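Long-range contacts in HNH nuclease domain-containing protein (Streptomyces coelicolor, PDB 5ZMO), which recognises phosphorothioated DNA through its sulfur-binding domain, the part described here, and probably acts as a type IV restriction endonuclease: residues A56-M61 with D69-V74; G73-F78 with P104-L109; V89-E94 with N110-S115. All coordinates share one frame; numbering follows the deposited sequence.

In the fold
From the N terminus, contact 1 comes first: it closes the short connection between helix 50-63 and helix 70-83 by laying one helix across the other. Helix 70-83 then carries the chain straight into contact 2, which shares Gly73 and Val74 with contact 1 and spans the longer excursion to the start of helix 106-112, where the DNA backbone is met. Contact 3 ties the loop after strand 88-89 to the end of helix 106-112 and the strand that follows. Its segments alternate with those of contact 2, so the two closures cross, while contacts 1 and 3 lie in series. Pro114 of contact 3 packs against Phe78 and Leu109 of contact 2.

Contact 1 (A56-M61 with D69-V74); sequences AVAPLM and DGVDGV
Val57 and Val74 meet obliquely, methyl against methyl, with Val57 CG1 4.0 Å from Val74 CG1. Both of these methyls stand anti to their own backbone N (chi1 -180° in Val57, -157° in Val74), which carries them into the space between the helices. The other methyl of Val74, CG2, is modelled over the backbone of Ala58, although its exact place is doubtful. Ala58 CB faces the first turn of the partner helix and touches Val71 CG2 at 4.0 Å. Beside it Gly70 lets the backbones come together: its CA lies 3.5 Å from Ala58 O in a CA-H...O contact. This is a buried crossing of two consecutive helices, 50-63 and 70-83, whose local axes approach to 7.8 Å at 108°. Met61 bends at chi2 and chi3 around the Gly70-Val74 turn, bringing its CE to 4.1 Å from Val74 CA. With an alanine here in place of Val74, a gap would probably open beside Val57 CG1, leaving Val57 and the Met61 methyl less firmly held. Asp69 N-caps helix 70-83: its OD1 accepts from Asp72 N at 3.0 Å, from above the carboxylate plane, and more weakly from Val71 N.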
ATOM      1  N   ALA A  56       6.630   2.803   8.975  1.00 24.67           N
ATOM      2  CA  ALA A  56       6.416   1.414   8.846  1.00 25.21           C
ATOM      3  C   ALA A  56       6.837   0.855   7.495  1.00 24.59           C
ATOM      4  O   ALA A  56       7.406  -0.249   7.388  1.00 22.89           O
ATOM      5  CB  ALA A  56       4.948   1.089   9.094  1.00 24.64           C
ATOM      6  N   VAL A  57       6.547   1.606   6.438  1.00 21.39           N
ATOM      7  CA  VAL A  57       6.619   1.040   5.118  1.00 21.68           C
ATOM      8  C   VAL A  57       7.945   1.320   4.424  1.00 21.44           C
ATOM      9  O   VAL A  57       8.413   0.513   3.608  1.00 21.66           O
ATOM     10  CB  VAL A  57       5.410   1.453   4.236  1.00 21.53           C
ATOM     11  CG1 VAL A  57       5.526   0.821   2.841  1.00 22.78           C
ATOM     12  CG2 VAL A  57       4.134   0.984   4.856  1.00 23.87           C
ATOM     13  N   ALA A  58       8.586   2.412   4.780  1.00 20.31           N
ATOM     14  CA  ALA A  58       9.867   2.780   4.134  1.00 19.92           C
ATOM     15  C   ALA A  58      10.913   1.649   4.155  1.00 21.64           C
ATOM     16  O   ALA A  58      11.580   1.372   3.127  1.00 21.21           O
ATOM     17  CB  ALA A  58      10.454   4.094   4.722  1.00 20.88           C
ATOM     18  N   PRO A  59      11.145   1.036   5.327  1.00 21.37           N
ATOM     19  CA  PRO A  59      12.134  -0.037   5.311  1.00 22.06           C
ATOM     20  C   PRO A  59      11.714  -1.282   4.543  1.00 21.42           C
ATOM     21  O   PRO A  59      12.587  -1.966   4.021  1.00 24.24           O
ATOM     22  CB  PRO A  59      12.239  -0.487   6.807  1.00 22.59           C
ATOM     23  CG  PRO A  59      11.328   0.353   7.578  1.00 26.60           C
ATOM     24  CD  PRO A  59      10.617   1.332   6.690  1.00 22.93           C
ATOM     25  N   LEU A  60      10.413  -1.553   4.444  1.00 21.87           N
ATOM     26  CA  LEU A  60       9.916  -2.628   3.540  1.00 22.46           C
ATOM     27  C   LEU A  60      10.091  -2.319   2.055  1.00 24.36           C
ATOM     28  O   LEU A  60      10.379  -3.214   1.236  1.00 23.34           O
ATOM     29  CB  LEU A  60       8.462  -2.979   3.806  1.00 24.62           C
ATOM     30  CG  LEU A  60       8.064  -3.241   5.229  1.00 25.95           C
ATOM     31  CD1 LEU A  60       6.539  -3.339   5.386  1.00 26.23           C
ATOM     32  CD2 LEU A  60       8.736  -4.552   5.734  1.00 29.24           C
ATOM     33  N   MET A  61       9.872  -1.064   1.718  1.00 22.23           N
ATOM     34  CA  MET A  61      10.118  -0.521   0.360  1.00 25.90           C
ATOM     35  C   MET A  61      11.590  -0.750  -0.032  1.00 26.41           C
ATOM     36  O   MET A  61      11.913  -1.187  -1.175  1.00 25.52           O
ATOM     37  CB  MET A  61       9.799   0.978   0.364  1.00 27.82           C
ATOM     38  CG  MET A  61       9.161   1.630  -0.831  1.00 37.57           C
ATOM     39  SD  MET A  61       7.821   0.743  -1.572  1.00 31.23           S
ATOM     40  CE  MET A  61       6.319   1.374  -0.845  1.00 30.92           C
ATOM     41  N   ASP A  69      15.553   4.850  -1.771  1.00 28.40           N
ATOM     42  CA  ASP A  69      15.115   5.694  -0.643  1.00 25.59           C
ATOM     43  C   ASP A  69      13.635   5.363  -0.407  1.00 24.39           C
ATOM     44  O   ASP A  69      12.751   5.811  -1.150  1.00 26.16           O
ATOM     45  CB  ASP A  69      15.365   7.103  -1.009  1.00 24.84           C
ATOM     46  CG  ASP A  69      14.850   8.107   0.017  1.00 25.39           C
ATOM     47  OD1 ASP A  69      13.978   7.775   0.909  1.00 23.08           O
ATOM     48  OD2 ASP A  69      15.304   9.283  -0.056  1.00 29.01           O
ATOM     49  N   GLY A  70      13.404   4.632   0.666  1.00 22.25           N
ATOM     50  CA  GLY A  70      12.079   4.145   1.027  1.00 23.46           C
ATOM     51  C   GLY A  70      11.083   5.218   1.391  1.00 22.12           C
ATOM     52  O   GLY A  70       9.854   4.998   1.187  1.00 22.27           O
ATOM     53  N   VAL A  71      11.565   6.373   1.913  1.00 21.20           N
ATOM     54  CA  VAL A  71      10.668   7.446   2.292  1.00 21.29           C
ATOM     55  C   VAL A  71      10.144   8.109   1.015  1.00 24.85           C
ATOM     56  O   VAL A  71       8.927   8.279   0.767  1.00 22.27           O
ATOM     57  CB  VAL A  71      11.420   8.476   3.167  1.00 23.39           C
ATOM     58  CG1 VAL A  71      10.572   9.679   3.358  1.00 25.26           C
ATOM     59  CG2 VAL A  71      11.762   7.854   4.510  1.00 25.91           C
ATOM     60  N   ASP A  72      11.133   8.452   0.195  1.00 22.69           N
ATOM     61  CA  ASP A  72      10.846   9.009  -1.105  1.00 28.29           C
ATOM     62  C   ASP A  72       9.954   8.060  -1.894  1.00 24.68           C
ATOM     63  O   ASP A  72       9.117   8.516  -2.641  1.00 33.55           O
ATOM     64  CB  ASP A  72      12.147   9.280  -1.880  1.00 31.25           C
ATOM     65  CG  ASP A  72      11.889   9.961  -3.232  1.00 35.07           C
ATOM     66  OD1 ASP A  72      11.303  11.049  -3.230  1.00 39.05           O
ATOM     67  OD2 ASP A  72      12.286   9.364  -4.249  1.00 36.42           O
ATOM     68  N   GLY A  73      10.149   6.771  -1.755  1.00 25.29           N
ATOM     69  CA  GLY A  73       9.416   5.726  -2.356  1.00 23.94           C
ATOM     70  C   GLY A  73       7.968   5.657  -1.928  1.00 27.26           C
ATOM     71  O   GLY A  73       7.070   5.630  -2.774  1.00 23.49           O
ATOM     72  N   VAL A  74       7.722   5.576  -0.608  1.00 24.95           N
ATOM     73  CA  VAL A  74       6.343   5.412  -0.065  1.00 26.27           C
ATOM     74  C   VAL A  74       5.349   6.535  -0.466  1.00 23.70           C
ATOM     75  O   VAL A  74       4.118   6.269  -0.573  1.00 22.33           O
ATOM     76  CB  VAL A  74       6.197   5.351   1.493  1.00 30.77           C
ATOM     77  CG1 VAL A  74       4.898   4.632   1.834  1.00 31.07           C
ATOM     78  CG2 VAL A  74       7.267   4.592   2.220  1.00 40.21           C
TER

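Contact 2 (G73-F78 with P104-L109); sequences GVRYPF and PTLESL. With nucleotides of chain C; nucleotides of chain B.
Arg75 and Leu106 have the nearest CA atoms across the two segments, 7.2 Å apart, where helix 70-83 passes the first turn of helix 106-112. Arg75 CG sits between the backbone N and the carbonyl carbon (chi1 66°), and from there the chain runs extended to NE past two leucines. Its CB rests on Leu109 CD1 at 3.8 Å, while farther out its CD meets Leu106 CD1, the two side chains crossing at about a right angle. At the end, NH2 gives a proton to a water 2.8 Å away, which donates to Pro104 O, at the guanidinium's edge and near its plane. NH1 makes a salt bridge with Asp72, and the CZ end of the Tyr76 ring lies over one guanidinium face, offset toward the rim, 3.7 Å above the plane. These partners hold the charged group close to the phosphate of DC2 of chain C. Deeper in, Phe78 and Leu109 run antiparallel alongside each other, Phe78 CE2 lying 3.9 Å from Leu109 CD2, and Trp50 meets the phenyl ring edge-to-face. Thr105 is the N-cap of helix 106-112, its OG1 accepting from Ser108 N. The same helix start binds the DC2 phosphate: Leu106 N donates to OP2 of DC2 at 3.0 Å and Glu107 N to OP1. Across the site, Tyr76 OH accepts from N4 of DC5 of chain B at 3.2 Å. Backbone phosphate at a helix N terminus and a base amino group at a tyrosine hydroxyl together make this part of the DNA-binding surface of the sulfur-binding domain.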
ATOM      1  N   GLY A  73      10.149   6.771  -1.755  1.00 25.29           N
ATOM      2  CA  GLY A  73       9.416   5.726  -2.356  1.00 23.94           C
ATOM      3  C   GLY A  73       7.968   5.657  -1.928  1.00 27.26           C
ATOM      4  O   GLY A  73       7.070   5.630  -2.774  1.00 23.49           O
ATOM      5  N   VAL A  74       7.722   5.576  -0.608  1.00 24.95           N
ATOM      6  CA  VAL A  74       6.343   5.412  -0.065  1.00 26.27           C
ATOM      7  C   VAL A  74       5.349   6.535  -0.466  1.00 23.70           C
ATOM      8  O   VAL A  74       4.118   6.269  -0.573  1.00 22.33           O
ATOM      9  CB  VAL A  74       6.197   5.351   1.493  1.00 30.77           C
ATOM     10  CG1 VAL A  74       4.898   4.632   1.834  1.00 31.07           C
ATOM     11  CG2 VAL A  74       7.267   4.592   2.220  1.00 40.21           C
ATOM     12  N   ARG A  75       5.835   7.764  -0.654  1.00 20.89           N
ATOM     13  CA  ARG A  75       4.985   8.891  -0.941  1.00 22.73           C
ATOM     14  C   ARG A  75       4.227   8.654  -2.288  1.00 21.57           C
ATOM     15  O   ARG A  75       3.062   9.078  -2.397  1.00 21.81           O
ATOM     16  CB  ARG A  75       5.722  10.218  -0.909  1.00 26.03           C
ATOM     17  CG  ARG A  75       6.736  10.389  -1.976  1.00 29.96           C
ATOM     18  CD  ARG A  75       7.703  11.478  -1.594  1.00 33.16           C
ATOM     19  NE  ARG A  75       8.643  11.694  -2.670  1.00 38.53           N
ATOM     20  CZ  ARG A  75       8.541  12.622  -3.627  1.00 34.48           C
ATOM     21  NH1 ARG A  75       9.525  12.687  -4.511  1.00 34.62           N
ATOM     22  NH2 ARG A  75       7.540  13.462  -3.695  1.00 32.28           N
ATOM     23  N   TYR A  76       4.849   7.952  -3.246  1.00 20.09           N
ATOM     24  CA  TYR A  76       4.235   7.753  -4.589  1.00 21.26           C
ATOM     25  C   TYR A  76       2.913   6.933  -4.517  1.00 20.52           C
ATOM     26  O   TYR A  76       1.887   7.460  -4.887  1.00 20.92           O
ATOM     27  CB  TYR A  76       5.200   7.162  -5.557  1.00 20.88           C
ATOM     28  CG  TYR A  76       6.268   8.170  -5.985  1.00 22.05           C
ATOM     29  CD1 TYR A  76       5.921   9.299  -6.709  1.00 24.05           C
ATOM     30  CD2 TYR A  76       7.600   7.958  -5.676  1.00 24.55           C
ATOM     31  CE1 TYR A  76       6.877  10.180  -7.122  1.00 24.70           C
ATOM     32  CE2 TYR A  76       8.568   8.895  -5.979  1.00 26.80           C
ATOM     33  CZ  TYR A  76       8.206   9.990  -6.731  1.00 26.45           C
ATOM     34  OH  TYR A  76       9.157  10.914  -7.125  1.00 28.94           O
ATOM     35  N   PRO A  77       2.933   5.733  -3.913  1.00 19.99           N
ATOM     36  CA  PRO A  77       1.673   4.915  -3.810  1.00 19.27           C
ATOM     37  C   PRO A  77       0.703   5.481  -2.775  1.00 18.17           C
ATOM     38  O   PRO A  77      -0.492   5.281  -2.904  1.00 21.28           O
ATOM     39  CB  PRO A  77       2.168   3.515  -3.411  1.00 17.49           C
ATOM     40  CG  PRO A  77       3.485   3.793  -2.737  1.00 18.17           C
ATOM     41  CD  PRO A  77       4.121   4.967  -3.497  1.00 19.02           C
ATOM     42  N   PHE A  78       1.218   6.168  -1.760  1.00 17.26           N
ATOM     43  CA  PHE A  78       0.399   6.790  -0.707  1.00 20.27           C
ATOM     44  C   PHE A  78      -0.628   7.715  -1.296  1.00 22.95           C
ATOM     45  O   PHE A  78      -1.723   7.850  -0.766  1.00 23.13           O
ATOM     46  CB  PHE A  78       1.286   7.499   0.288  1.00 19.99           C
ATOM     47  CG  PHE A  78       0.585   8.015   1.486  1.00 20.04           C
ATOM     48  CD1 PHE A  78       0.361   7.177   2.574  1.00 18.81           C
ATOM     49  CD2 PHE A  78       0.142   9.324   1.537  1.00 24.04           C
ATOM     50  CE1 PHE A  78      -0.255   7.673   3.715  1.00 22.01           C
ATOM     51  CE2 PHE A  78      -0.483   9.814   2.642  1.00 22.61           C
ATOM     52  CZ  PHE A  78      -0.707   8.967   3.751  1.00 22.36           C
ATOM     53  N   PRO A 104       1.245  15.427  -4.103  1.00 22.67           N
ATOM     54  CA  PRO A 104       1.593  16.333  -3.082  1.00 24.07           C
ATOM     55  C   PRO A 104       3.106  16.396  -2.855  1.00 24.13           C
ATOM     56  O   PRO A 104       3.856  15.421  -3.068  1.00 23.01           O
ATOM     57  CB  PRO A 104       0.924  15.737  -1.831  1.00 24.89           C
ATOM     58  CG  PRO A 104       0.848  14.265  -2.107  1.00 24.16           C
ATOM     59  CD  PRO A 104       0.677  14.154  -3.571  1.00 24.37           C
ATOM     60  N   THR A 105       3.552  17.564  -2.436  1.00 26.14           N
ATOM     61  CA  THR A 105       4.977  17.709  -2.069  1.00 25.54           C
ATOM     62  C   THR A 105       5.203  16.897  -0.810  1.00 26.58           C
ATOM     63  O   THR A 105       4.319  16.802   0.056  1.00 23.57           O
ATOM     64  CB  THR A 105       5.389  19.150  -1.745  1.00 28.16           C
ATOM     65  OG1 THR A 105       4.558  19.636  -0.680  1.00 26.33           O
ATOM     66  CG2 THR A 105       5.219  20.087  -2.966  1.00 25.07           C
ATOM     67  N   LEU A 106       6.422  16.351  -0.696  1.00 27.18           N
ATOM     68  CA  LEU A 106       6.823  15.720   0.555  1.00 27.51           C
ATOM     69  C   LEU A 106       6.730  16.718   1.712  1.00 30.16           C
ATOM     70  O   LEU A 106       6.362  16.348   2.836  1.00 24.81           O
ATOM     71  CB  LEU A 106       8.235  15.143   0.471  1.00 27.09           C
ATOM     72  CG  LEU A 106       8.734  14.389   1.701  1.00 26.05           C
ATOM     73  CD1 LEU A 106       7.791  13.242   1.968  1.00 28.66           C
ATOM     74  CD2 LEU A 106      10.072  13.727   1.451  1.00 27.52           C
ATOM     75  N   GLU A 107       7.051  17.992   1.447  1.00 30.84           N
ATOM     76  CA  GLU A 107       6.980  18.995   2.526  1.00 33.32           C
ATOM     77  C   GLU A 107       5.546  19.154   3.108  1.00 28.96           C
ATOM     78  O   GLU A 107       5.358  19.246   4.349  1.00 29.89           O
ATOM     79  CB  GLU A 107       7.489  20.331   2.031  1.00 39.31           C
ATOM     80  CG  GLU A 107       7.225  21.510   2.971  1.00 43.55           C
ATOM     81  CD  GLU A 107       7.387  22.827   2.252  1.00 51.18           C
ATOM     82  OE1 GLU A 107       6.357  23.435   1.861  1.00 59.62           O
ATOM     83  OE2 GLU A 107       8.551  23.227   2.043  1.00 57.08           O
ATOM     84  N   SER A 108       4.547  19.161   2.214  0.50 25.23           N
ATOM     85  CA  SER A 108       3.132  19.303   2.618  0.50 24.40           C
ATOM     86  C   SER A 108       2.598  18.026   3.232  0.50 23.84           C
ATOM     87  O   SER A 108       1.769  18.107   4.132  0.50 22.21           O
ATOM     88  CB  SER A 108       2.209  19.809   1.496  0.50 23.08           C
ATOM     89  OG  SER A 108       1.864  18.860   0.448  0.50 20.75           O
ATOM     90  N   LEU A 109       3.068  16.859   2.777  1.00 23.37           N
ATOM     91  CA  LEU A 109       2.729  15.572   3.488  1.00 24.42           C
ATOM     92  C   LEU A 109       3.248  15.594   4.896  1.00 24.59           C
ATOM     93  O   LEU A 109       2.553  15.168   5.860  1.00 24.24           O
ATOM     94  CB  LEU A 109       3.296  14.315   2.760  1.00 23.24           C
ATOM     95  CG  LEU A 109       2.651  13.724   1.554  1.00 25.05           C
ATOM     96  CD1 LEU A 109       3.517  12.608   1.003  1.00 25.59           C
ATOM     97  CD2 LEU A 109       1.256  13.203   1.885  1.00 24.78           C
TER
ATOM     98  P    DC C   2       9.053  18.119  -2.487  1.00 38.60           P
ATOM     99  OP1  DC C   2       8.982  18.491  -1.034  1.00 35.59           O
ATOM    100  OP2  DC C   2       8.219  17.022  -2.939  1.00 34.37           O
ATOM    101  O5'  DC C   2       8.975  19.353  -3.525  1.00 36.73           O
ATOM    102  C5'  DC C   2       9.696  20.614  -3.303  1.00 44.17           C
ATOM    103  C4'  DC C   2       9.921  21.470  -4.543  1.00 42.14           C
ATOM    104  O4'  DC C   2      11.150  21.151  -5.254  1.00 41.10           O
ATOM    105  C3'  DC C   2       8.844  21.518  -5.621  1.00 42.21           C
ATOM    106  O3'  DC C   2       8.831  22.801  -6.260  1.00 41.30           O
ATOM    107  C2'  DC C   2       9.371  20.579  -6.692  1.00 44.26           C
ATOM    108  C1'  DC C   2      10.880  20.747  -6.612  1.00 41.95           C
ATOM    109  N1   DC C   2      11.627  19.492  -6.838  1.00 46.41           N
ATOM    110  C2   DC C   2      12.565  19.369  -7.881  1.00 42.92           C
ATOM    111  O2   DC C   2      12.688  20.297  -8.711  1.00 35.93           O
ATOM    112  N3   DC C   2      13.290  18.225  -7.976  1.00 42.73           N
ATOM    113  C4   DC C   2      13.143  17.260  -7.055  1.00 46.81           C
ATOM    114  N4   DC C   2      13.864  16.148  -7.180  1.00 38.53           N
ATOM    115  C5   DC C   2      12.200  17.367  -5.996  1.00 48.30           C
ATOM    116  C6   DC C   2      11.483  18.490  -5.917  1.00 48.56           C
TER
ATOM    117  P    DC B   5      11.441   4.788  -9.731  1.00 31.00           P
ATOM    118  OP1  DC B   5      12.003   3.467 -10.073  1.00 31.29           O
ATOM    119  OP2  DC B   5      11.691   5.505  -8.481  1.00 28.92           O
ATOM    120  O5'  DC B   5      11.830   5.818 -10.886  1.00 27.14           O
ATOM    121  C5'  DC B   5      11.709   5.421 -12.246  1.00 27.45           C
ATOM    122  C4'  DC B   5      12.460   6.403 -13.112  1.00 23.29           C
ATOM    123  O4'  DC B   5      11.797   7.681 -13.178  1.00 24.62           O
ATOM    124  C3'  DC B   5      13.895   6.699 -12.679  1.00 28.48           C
ATOM    125  O3'  DC B   5      14.647   6.826 -13.911  1.00 29.90           O
ATOM    126  C2'  DC B   5      13.774   8.049 -11.977  1.00 26.29           C
ATOM    127  C1'  DC B   5      12.650   8.749 -12.736  1.00 24.79           C
ATOM    128  N1   DC B   5      11.814   9.716 -11.984  1.00 22.39           N
ATOM    129  C2   DC B   5      11.541  10.977 -12.503  1.00 22.25           C
ATOM    130  O2   DC B   5      12.123  11.348 -13.543  1.00 26.06           O
ATOM    131  N3   DC B   5      10.721  11.812 -11.819  1.00 22.72           N
ATOM    132  C4   DC B   5      10.191  11.422 -10.658  1.00 21.85           C
ATOM    133  N4   DC B   5       9.374  12.267 -10.032  1.00 24.00           N
ATOM    134  C5   DC B   5      10.423  10.126 -10.128  1.00 21.28           C
ATOM    135  C6   DC B   5      11.247   9.322 -10.801  1.00 23.08           C
TER
HETATM  136  O   HOH W   1       4.846  12.983  -2.973  1.00 27.96           O

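Contact 3 (V89-E94 with N110-S115); sequences VEQAEE and NAVDPS
Glu90 and Ser115 are joined by the single direct hydrogen bond of this contact, Glu90 N donating to Ser115 O at 2.9 Å. Next to it, Pro114 CB comes to 3.1 Å from Glu90 O; it also touches Val89, the two side chains lying flank to flank with a common heading. Gln91 and Val112 pass alongside, heading opposite ways, so that Val112 CG1 rests against the amide group, 4.0 Å from Gln91 CD, while Val112 CG2 reaches the carbonyl oxygen of Glu94.

Three waters fill out the polar side. Gln91 NE2 donates to two of them, each at 2.6 Å. One of these also accepts from Ser115 N and donates to Glu90 OE2, which the extended glutamate chain brings alongside Ser115 CB. The second lies 2.7 Å from Val112 O, and a third water lies 2.6 Å from Val112 O and may also donate to it.

Farther out, the Glu90-Ser115 bond lies at the end of the antiparallel pairing of strands 88-89 and 115-117, one residue beyond strand 88-89; strand 115-117 is the central strand of a three-stranded sheet. The chain leaves helix 106-112 at Asp113 with positive phi, and this turn is held by residues of helix 50-63: Asp113 OD2 is hydrogen-bonded to Ser51 OG, and Pro114 packs on Trp50. Gln91 also has a positive phi (63°), and its CB points toward the 110-115 segment.

Much of the polar linkage is thus carried by water at the protein surface. With both amide protons engaged, the rotation of the Gln91 carboxamide is probably fixed, and the Val112 carbonyl at the helix end is probably met by solvent.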
ATOM      1  N   VAL A  89      -7.241   9.383   1.303  1.00 27.06           N
ATOM      2  CA  VAL A  89      -6.340  10.297   1.985  1.00 25.53           C
ATOM      3  C   VAL A  89      -7.201  11.438   2.559  1.00 26.23           C
ATOM      4  O   VAL A  89      -7.838  12.134   1.831  1.00 26.58           O
ATOM      5  CB  VAL A  89      -5.247  10.853   1.023  1.00 25.31           C
ATOM      6  CG1 VAL A  89      -4.399  11.879   1.731  1.00 25.64           C
ATOM      7  CG2 VAL A  89      -4.305   9.753   0.482  1.00 25.92           C
ATOM      8  N   GLU A  90      -7.255  11.576   3.861  1.00 24.66           N
ATOM      9  CA  GLU A  90      -7.994  12.674   4.515  1.00 28.00           C
ATOM     10  C   GLU A  90      -7.207  13.985   4.323  1.00 32.08           C
ATOM     11  O   GLU A  90      -5.980  13.967   4.152  1.00 29.50           O
ATOM     12  CB  GLU A  90      -8.122  12.469   6.017  1.00 34.65           C
ATOM     13  CG  GLU A  90      -8.908  11.298   6.497  1.00 39.00           C
ATOM     14  CD  GLU A  90      -9.280  11.461   7.991  1.00 47.58           C
ATOM     15  OE1 GLU A  90     -10.459  11.213   8.337  1.00 52.79           O
ATOM     16  OE2 GLU A  90      -8.419  11.879   8.822  1.00 50.35           O
ATOM     17  N   GLN A  91      -7.914  15.119   4.336  1.00 31.53           N
ATOM     18  CA  GLN A  91      -7.257  16.451   4.254  1.00 31.19           C
ATOM     19  C   GLN A  91      -6.530  16.617   2.951  1.00 30.05           C
ATOM     20  O   GLN A  91      -5.541  17.391   2.907  1.00 31.66           O
ATOM     21  CB  GLN A  91      -6.302  16.705   5.431  1.00 32.19           C
ATOM     22  CG  GLN A  91      -6.870  16.496   6.833  1.00 34.76           C
ATOM     23  CD  GLN A  91      -5.894  16.931   7.931  1.00 36.88           C
ATOM     24  OE1 GLN A  91      -5.813  18.117   8.268  1.00 42.32           O
ATOM     25  NE2 GLN A  91      -5.115  16.004   8.456  1.00 34.74           N
ATOM     26  N   ALA A  92      -6.991  15.944   1.891  1.00 31.01           N
ATOM     27  CA  ALA A  92      -6.276  15.957   0.606  1.00 31.34           C
ATOM     28  C   ALA A  92      -6.224  17.363   0.017  1.00 32.71           C
ATOM     29  O   ALA A  92      -5.251  17.750  -0.633  1.00 31.65           O
ATOM     30  CB  ALA A  92      -6.910  15.030  -0.372  1.00 33.17           C
ATOM     31  N   GLU A  93      -7.263  18.128   0.287  1.00 31.00           N
ATOM     32  CA  GLU A  93      -7.397  19.467  -0.274  1.00 35.02           C
ATOM     33  C   GLU A  93      -6.484  20.472   0.466  1.00 30.21           C
ATOM     34  O   GLU A  93      -6.247  21.547  -0.062  1.00 33.82           O
ATOM     35  CB  GLU A  93      -8.907  19.890  -0.354  1.00 39.96           C
ATOM     36  CG  GLU A  93      -9.635  19.599  -1.706  1.00 52.49           C
ATOM     37  CD  GLU A  93      -9.647  18.124  -2.215  1.00 62.65           C
ATOM     38  OE1 GLU A  93     -10.314  17.236  -1.620  1.00 60.07           O
ATOM     39  OE2 GLU A  93      -9.028  17.840  -3.279  1.00 70.51           O
ATOM     40  N   GLU A  94      -5.922  20.096   1.623  1.00 27.35           N
ATOM     41  CA  GLU A  94      -4.948  20.859   2.393  1.00 27.40           C
ATOM     42  C   GLU A  94      -3.511  20.761   1.881  1.00 23.77           C
ATOM     43  O   GLU A  94      -2.667  21.563   2.267  1.00 28.49           O
ATOM     44  CB  GLU A  94      -5.004  20.508   3.871  1.00 30.85           C
ATOM     45  CG  GLU A  94      -6.391  20.733   4.528  1.00 37.54           C
ATOM     46  CD  GLU A  94      -7.051  22.092   4.170  1.00 46.76           C
ATOM     47  OE1 GLU A  94      -8.273  22.127   3.841  1.00 53.01           O
ATOM     48  OE2 GLU A  94      -6.332  23.130   4.192  1.00 47.16           O
ATOM     49  N   ASN A 110       4.497  16.051   5.065  1.00 23.96           N
ATOM     50  CA  ASN A 110       5.082  16.058   6.403  1.00 26.62           C
ATOM     51  C   ASN A 110       4.355  17.068   7.291  1.00 26.45           C
ATOM     52  O   ASN A 110       4.069  16.788   8.456  1.00 27.69           O
ATOM     53  CB  ASN A 110       6.618  16.322   6.347  1.00 29.84           C
ATOM     54  CG  ASN A 110       7.449  15.058   5.958  1.00 36.18           C
ATOM     55  OD1 ASN A 110       7.025  13.886   6.053  1.00 32.05           O
ATOM     56  ND2 ASN A 110       8.660  15.306   5.542  1.00 33.56           N
ATOM     57  N   ALA A 111       4.069  18.237   6.744  1.00 26.83           N
ATOM     58  CA  ALA A 111       3.410  19.326   7.526  1.00 27.76           C
ATOM     59  C   ALA A 111       1.975  19.034   7.911  1.00 25.78           C
ATOM     60  O   ALA A 111       1.617  19.189   9.048  1.00 31.32           O
ATOM     61  CB  ALA A 111       3.476  20.647   6.762  1.00 27.65           C
ATOM     62  N   VAL A 112       1.165  18.557   6.986  1.00 25.21           N
ATOM     63  CA  VAL A 112      -0.252  18.310   7.208  1.00 24.97           C
ATOM     64  C   VAL A 112      -0.398  16.984   7.969  1.00 29.14           C
ATOM     65  O   VAL A 112      -1.270  16.839   8.826  1.00 27.22           O
ATOM     66  CB  VAL A 112      -1.013  18.295   5.882  1.00 26.40           C
ATOM     67  CG1 VAL A 112      -2.439  17.793   6.087  1.00 29.69           C
ATOM     68  CG2 VAL A 112      -0.999  19.702   5.261  1.00 27.96           C
ATOM     69  N   ASP A 113       0.486  16.018   7.649  1.00 28.00           N
ATOM     70  CA  ASP A 113       0.463  14.658   8.210  1.00 25.70           C
ATOM     71  C   ASP A 113      -0.923  14.047   8.098  1.00 24.80           C
ATOM     72  O   ASP A 113      -1.511  13.671   9.141  1.00 25.10           O
ATOM     73  CB  ASP A 113       0.947  14.621   9.654  1.00 26.50           C
ATOM     74  CG  ASP A 113       1.413  13.256  10.077  1.00 28.66           C
ATOM     75  OD1 ASP A 113       1.493  12.378   9.186  1.00 28.85           O
ATOM     76  OD2 ASP A 113       1.746  13.039  11.267  1.00 31.29           O
ATOM     77  N   PRO A 114      -1.480  14.005   6.883  1.00 24.85           N
ATOM     78  CA  PRO A 114      -2.823  13.450   6.661  1.00 25.85           C
ATOM     79  C   PRO A 114      -2.930  11.997   6.990  1.00 28.54           C
ATOM     80  O   PRO A 114      -1.954  11.251   6.795  1.00 25.47           O
ATOM     81  CB  PRO A 114      -3.031  13.597   5.184  1.00 26.07           C
ATOM     82  CG  PRO A 114      -1.668  13.473   4.628  1.00 26.95           C
ATOM     83  CD  PRO A 114      -0.810  14.224   5.592  1.00 26.01           C
ATOM     84  N   SER A 115      -4.097  11.597   7.500  1.00 27.47           N
ATOM     85  CA  SER A 115      -4.347  10.177   7.672  1.00 30.53           C
ATOM     86  C   SER A 115      -4.847   9.524   6.384  1.00 28.99           C
ATOM     87  O   SER A 115      -5.414  10.152   5.515  1.00 28.26           O
ATOM     88  CB  SER A 115      -5.243   9.925   8.879  1.00 31.68           C
ATOM     89  OG  SER A 115      -4.481  10.073  10.053  1.00 31.03           O
TER
HETATM   90  O   HOH W   2      -5.966  13.529   8.646  1.00 35.33           O
HETATM   91  O   HOH W   3      -3.241  15.649  10.252  1.00 34.20           O
HETATM   92  O   HOH W   4      -2.823  18.607   9.844  1.00 39.07           O